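Local atomic coordinates of Serine/threonine-protein acetyltransferase HopZ1a (Pseudomonas syringae pv. syringae, PDB entry 5KLP), a protein that transfers acetyl groups from acetyl-CoA to serine, threonine and lysine residues of host proteins, with inositol hexakisphosphate as cofactor, and so impairs host immunity and microtubules. Residues A[44-47]-A[48-52]; A[232-235]-A[236-239]; A[158-161]-A[162-166]. The protein carries 10 engineered substitutions. All coordinates share one frame; numbering follows the deposited sequence.

Contact 1 of 3, residues A[44-47]-A[48-52]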
# COMPACT_ATOMS: atom_id res chain seq x y z
N TYR A 44 3.32 -10.36 18.82
CA TYR A 44 3.42 -9.73 17.52
C TYR A 44 4.72 -8.95 17.41
O TYR A 44 5.44 -9.04 16.41
CB TYR A 44 2.23 -8.82 17.27
CG TYR A 44 2.26 -8.12 15.92
CD1 TYR A 44 2.53 -8.82 14.75
CD2 TYR A 44 1.96 -6.77 15.82
CE1 TYR A 44 2.54 -8.18 13.51
CE2 TYR A 44 1.95 -6.12 14.58
CZ TYR A 44 2.24 -6.83 13.44
OH TYR A 44 2.24 -6.17 12.22
N GLY A 45 5.02 -8.16 18.44
CA GLY A 45 6.26 -7.42 18.49
C GLY A 45 7.49 -8.30 18.42
O GLY A 45 8.44 -7.99 17.70
N GLN A 46 7.47 -9.42 19.14
CA GLN A 46 8.64 -10.29 19.16
C GLN A 46 8.85 -10.95 17.81
O GLN A 46 9.98 -11.07 17.34
CB GLN A 46 8.50 -11.35 20.25
CG GLN A 46 9.75 -12.18 20.48
CD GLN A 46 10.98 -11.32 20.73
OE1 GLN A 46 11.03 -10.56 21.70
NE2 GLN A 46 11.97 -11.43 19.86
N ALA A 47 7.75 -11.37 17.17
CA ALA A 47 7.81 -11.97 15.84
C ALA A 47 8.40 -10.98 14.84
O ALA A 47 9.24 -11.34 14.01
CB ALA A 47 6.43 -12.42 15.39
N ALA A 48 7.93 -9.73 14.91
CA ALA A 48 8.41 -8.69 14.00
C ALA A 48 9.89 -8.40 14.24
O ALA A 48 10.64 -8.14 13.30
CB ALA A 48 7.60 -7.43 14.16
N LEU A 49 10.29 -8.43 15.51
CA LEU A 49 11.68 -8.23 15.89
C LEU A 49 12.54 -9.35 15.33
O LEU A 49 13.58 -9.10 14.72
CB LEU A 49 11.84 -8.15 17.41
CG LEU A 49 11.40 -6.83 18.06
CD1 LEU A 49 11.36 -6.97 19.57
CD2 LEU A 49 12.35 -5.71 17.66
N ASP A 50 12.08 -10.59 15.52
CA ASP A 50 12.76 -11.76 14.99
C ASP A 50 12.92 -11.66 13.48
O ASP A 50 13.98 -11.97 12.94
CB ASP A 50 12.01 -13.04 15.36
CG ASP A 50 12.00 -13.32 16.85
OD1 ASP A 50 12.82 -12.73 17.58
OD2 ASP A 50 11.18 -14.15 17.29
N ARG A 51 11.86 -11.24 12.80
CA ARG A 51 11.90 -11.11 11.34
C ARG A 51 12.92 -10.08 10.88
O ARG A 51 13.68 -10.32 9.95
CB ARG A 51 10.52 -10.74 10.79
CG ARG A 51 10.47 -10.54 9.28
CD ARG A 51 9.04 -10.33 8.84
NE ARG A 51 8.87 -10.16 7.39
CZ ARG A 51 8.76 -11.15 6.52
NH1 ARG A 51 8.83 -12.41 6.92
NH2 ARG A 51 8.60 -10.88 5.23
N ALA A 52 12.94 -8.93 11.53
CA ALA A 52 13.89 -7.89 11.17
C ALA A 52 15.31 -8.34 11.51
O ALA A 52 16.26 -7.86 10.91
CB ALA A 52 13.56 -6.57 11.86
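The amide of Gln46 and the carboxylate of Asp50 are the flat groups that meet here, their planes turned 43° apart. Gln46 NE2 donates to Asp50 OD1 at 2.8 Å. The donor uses its amide plane, in which the oxygen lies, whereas the acceptor is met from above its carboxylate plane, 42° out of it. Gln46 reaches forward by one turn to Asp50 because CG is anti to the backbone N and a bend follows about the CB-CG bond (chi2 54°). The amide oxygen OE1 lies 4.2 Å from Leu49 CD1. This is an i to i+4 side-chain pair on helix 40-53, and the backbone repeats the same spacing: Asp50 N bonds to Gln46 O at 2.8 Å and Leu49 N to Gly45 O at 2.9 Å. Leu49 CG sits 3.2 Å from Gly45 O, and its side chain packs on Ile27, Leu30 and Val34 of helix 21-36. On another side of the helix, the ring of Tyr44 stacks with that of His68 while its hydroxyl bonds to Asp65. Arg51, extended from CG to NE, forms salt bridges to Asp326 through NE and to Asp188 through NH2.

Contact 2 of 3, residues A[232-235]-A[236-239]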
# COMPACT_ATOMS: atom_id res chain seq x y z
N GLY A 232 -1.30 -4.30 -18.40
CA GLY A 232 -1.03 -3.81 -19.74
C GLY A 232 -0.36 -4.85 -20.61
O GLY A 232 -0.69 -4.98 -21.80
N ALA A 233 0.59 -5.58 -20.03
CA ALA A 233 1.28 -6.64 -20.74
C ALA A 233 0.28 -7.69 -21.19
O ALA A 233 0.29 -8.14 -22.33
CB ALA A 233 2.34 -7.28 -19.86
N LEU A 234 -0.61 -8.08 -20.28
CA LEU A 234 -1.58 -9.12 -20.58
C LEU A 234 -2.56 -8.65 -21.66
O LEU A 234 -2.91 -9.41 -22.57
CB LEU A 234 -2.33 -9.54 -19.31
CG LEU A 234 -3.41 -10.61 -19.47
CD1 LEU A 234 -2.79 -11.84 -20.11
CD2 LEU A 234 -4.00 -10.96 -18.11
N GLU A 235 -2.98 -7.40 -21.56
CA GLU A 235 -3.87 -6.83 -22.57
C GLU A 235 -3.23 -6.79 -23.95
O GLU A 235 -3.87 -7.14 -24.95
CB GLU A 235 -4.31 -5.42 -22.15
CG GLU A 235 -5.27 -5.44 -20.97
CD GLU A 235 -5.59 -4.06 -20.42
OE1 GLU A 235 -4.84 -3.10 -20.71
OE2 GLU A 235 -6.58 -3.94 -19.67
N ALA A 236 -1.96 -6.40 -24.00
CA ALA A 236 -1.27 -6.32 -25.29
C ALA A 236 -1.02 -7.70 -25.87
O ALA A 236 -1.15 -7.92 -27.07
CB ALA A 236 0.04 -5.56 -25.15
N SER A 237 -0.64 -8.64 -25.01
CA SER A 237 -0.38 -10.00 -25.44
C SER A 237 -1.63 -10.71 -25.96
O SER A 237 -1.56 -11.43 -26.95
CB SER A 237 0.24 -10.82 -24.31
OG SER A 237 -0.76 -11.26 -23.41
N SER A 238 -2.76 -10.52 -25.30
CA SER A 238 -3.94 -11.32 -25.63
C SER A 238 -4.95 -10.63 -26.54
O SER A 238 -5.82 -11.29 -27.10
CB SER A 238 -4.67 -11.73 -24.35
OG SER A 238 -5.39 -10.61 -23.84
N SER A 239 -4.86 -9.31 -26.63
CA SER A 239 -5.83 -8.52 -27.39
C SER A 239 -7.26 -8.73 -26.88
O SER A 239 -8.23 -8.50 -27.62
CB SER A 239 -5.75 -8.84 -28.89
OG SER A 239 -4.54 -8.35 -29.44
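Three donors converge on the carbonyl oxygen of Leu234: the hydroxyls of Ser237 and Ser238 and the backbone N of Ser238. Ser237 OG lies 3.0 Å from Leu234 O and approaches well bent, at a C=O...O angle of 113°; Ser238 OG, also 3.0 Å from Leu234 O, comes in at 142°. Both serines hold OG between their own backbone N and carbonyl carbon (chi1 80° in Ser237), the rotation that folds each hydroxyl back onto the preceding turn. Ser238 N completes the set at 3.0 Å from Leu234 O in the ordinary helical i to i+4 bond. The Leu234 side chain leans forward, its CD1 3.9 Å from Ser237 OG. The three bonds to Leu234 O lie in the last turn of helix 230-238, after which Ser239 leaves helical geometry with a positive phi while its N still bonds to Glu235 O at 2.9 Å. The two hydroxyls therefore add to the bonding of a carbonyl at the C-terminal end, and Ser238 OG has a further bond with Tyr240 N just beyond it. Farther out, the carboxylate of Glu235 forms a salt bridge to Arg226, and Leu234 packs on Val148, Tyr152 and Val242 in neighbouring loops. Near the N-terminal end of the helix, Ala236 N bonds to Gly232 O at 2.9 Å, and Gly232 N itself is bonded to Thr229 OG1.

Contact 3 of 3, residues A[158-161]-A[162-166]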
# COMPACT_ATOMS: atom_id res chain seq x y z
N HIS A 158 -9.25 -8.69 -8.24
CA HIS A 158 -9.51 -7.28 -8.57
C HIS A 158 -10.80 -7.12 -9.40
O HIS A 158 -11.59 -6.21 -9.17
CB HIS A 158 -8.33 -6.66 -9.33
CG HIS A 158 -7.18 -6.27 -8.45
ND1 HIS A 158 -7.33 -5.44 -7.36
CD2 HIS A 158 -5.87 -6.59 -8.50
CE1 HIS A 158 -6.16 -5.26 -6.78
NE2 HIS A 158 -5.25 -5.94 -7.45
N ASN A 159 -11.01 -8.03 -10.35
CA ASN A 159 -12.24 -8.02 -11.13
C ASN A 159 -13.49 -8.21 -10.27
O ASN A 159 -14.54 -7.62 -10.54
CB ASN A 159 -12.19 -9.08 -12.24
CG ASN A 159 -11.49 -8.56 -13.50
OD1 ASN A 159 -11.60 -7.37 -13.82
ND2 ASN A 159 -10.78 -9.43 -14.21
N LEU A 160 -13.38 -9.05 -9.23
CA LEU A 160 -14.50 -9.22 -8.32
C LEU A 160 -14.84 -7.87 -7.65
O LEU A 160 -16.00 -7.48 -7.59
CB LEU A 160 -14.19 -10.30 -7.27
CG LEU A 160 -15.29 -10.59 -6.24
CD1 LEU A 160 -16.57 -11.09 -6.93
CD2 LEU A 160 -14.82 -11.62 -5.21
N THR A 161 -13.82 -7.18 -7.15
CA THR A 161 -14.02 -5.86 -6.54
C THR A 161 -14.68 -4.89 -7.52
O THR A 161 -15.66 -4.22 -7.19
CB THR A 161 -12.68 -5.28 -6.06
OG1 THR A 161 -12.09 -6.20 -5.14
CG2 THR A 161 -12.86 -3.93 -5.35
N LEU A 162 -14.15 -4.83 -8.74
CA LEU A 162 -14.71 -3.95 -9.76
C LEU A 162 -16.16 -4.32 -10.07
O LEU A 162 -17.03 -3.45 -10.23
CB LEU A 162 -13.86 -4.00 -11.04
CG LEU A 162 -12.42 -3.49 -10.92
CD1 LEU A 162 -11.65 -3.71 -12.22
CD2 LEU A 162 -12.42 -2.00 -10.57
N GLU A 163 -16.41 -5.61 -10.18
CA GLU A 163 -17.76 -6.08 -10.50
C GLU A 163 -18.74 -5.64 -9.42
O GLU A 163 -19.84 -5.14 -9.71
CB GLU A 163 -17.76 -7.59 -10.65
CG GLU A 163 -19.11 -8.17 -11.00
CD GLU A 163 -19.11 -9.69 -10.89
OE1 GLU A 163 -18.72 -10.20 -9.82
OE2 GLU A 163 -19.49 -10.36 -11.88
N ASP A 164 -18.35 -5.82 -8.17
CA ASP A 164 -19.20 -5.46 -7.05
C ASP A 164 -19.40 -3.95 -6.98
O ASP A 164 -20.51 -3.48 -6.77
CB ASP A 164 -18.63 -6.02 -5.74
CG ASP A 164 -18.76 -7.55 -5.64
OD1 ASP A 164 -19.72 -8.11 -6.23
OD2 ASP A 164 -17.91 -8.19 -4.98
N LEU A 165 -18.33 -3.19 -7.18
CA LEU A 165 -18.43 -1.73 -7.22
C LEU A 165 -19.46 -1.29 -8.27
O LEU A 165 -20.35 -0.48 -7.99
CB LEU A 165 -17.06 -1.11 -7.52
CG LEU A 165 -16.10 -1.01 -6.33
CD1 LEU A 165 -14.68 -0.71 -6.78
CD2 LEU A 165 -16.57 0.11 -5.41
N SER A 166 -19.34 -1.86 -9.46
CA SER A 166 -20.20 -1.51 -10.59
C SER A 166 -21.67 -1.83 -10.29
O SER A 166 -22.56 -0.98 -10.47
CB SER A 166 -19.72 -2.26 -11.84
OG SER A 166 -20.45 -1.85 -12.98
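Thr161 and Leu165 make a local, one-turn contact along helix 153-167, the helix that joins strands 138-143 and 175-179 of the mixed sheet. Their side chains lie alongside each other and point the same way, with Thr161 CG2 4.0 Å from Leu165 CD1. That methyl is set anti to the backbone N of Thr161 (chi1 -57°, measured to OG1), and both residues face helix 91-98, with Thr161 on His91 and Leu165 on Leu98. Leu160 leans toward the next turn with CD1, which is 3.7 Å from Glu163 OE1 and equally 3.7 Å from Asp164 OD2, so an aliphatic end rests against two acidic side chains. Asp164 OD2 is hydrogen-bonded to His91 NE2, which ties this helix to helix 91-98. The strand-helix-strand connection is a beta-alpha-beta crossover, and its helix is regular here: Leu162 N bonds to His158 O at 2.9 Å, and Leu165 N to Thr161 O, also at 2.9 Å. Leu162 CG lies 3.3 Å from His158 O, while its side chain packs on Val175, Met243 and Ala247. Asn159 pins the loop after helix 230-238, its ND2 bonding to Val242 O and its OD1 to His244 N. On the sheet side, His158 NE2 bonds to OE2 of the active-site Glu143 and its ring packs on Ile177.

How the contacts relate
Contacts 2 and 3 are the nearer pair, with centres about 20 Å apart and nearest atoms about 8 Å apart; Val242, in the loop after helix 230-238, touches both. Contact 1 lies on the opposite side of the chain's centre from both, its centre about 41 Å from that of contact 2 and 35 Å from that of contact 3. Contact 3 reaches the catalytic machinery, the side chain of His158 being about 3 Å from that of Glu143. Contact 1 comes near a different site: the side chain of Arg51 is about 5 Å from that of Thr185, at a CoA-binding position that is altered in this construct. The side chain of Tyr44 stays about 13 Å from the bound inositol hexakisphosphate.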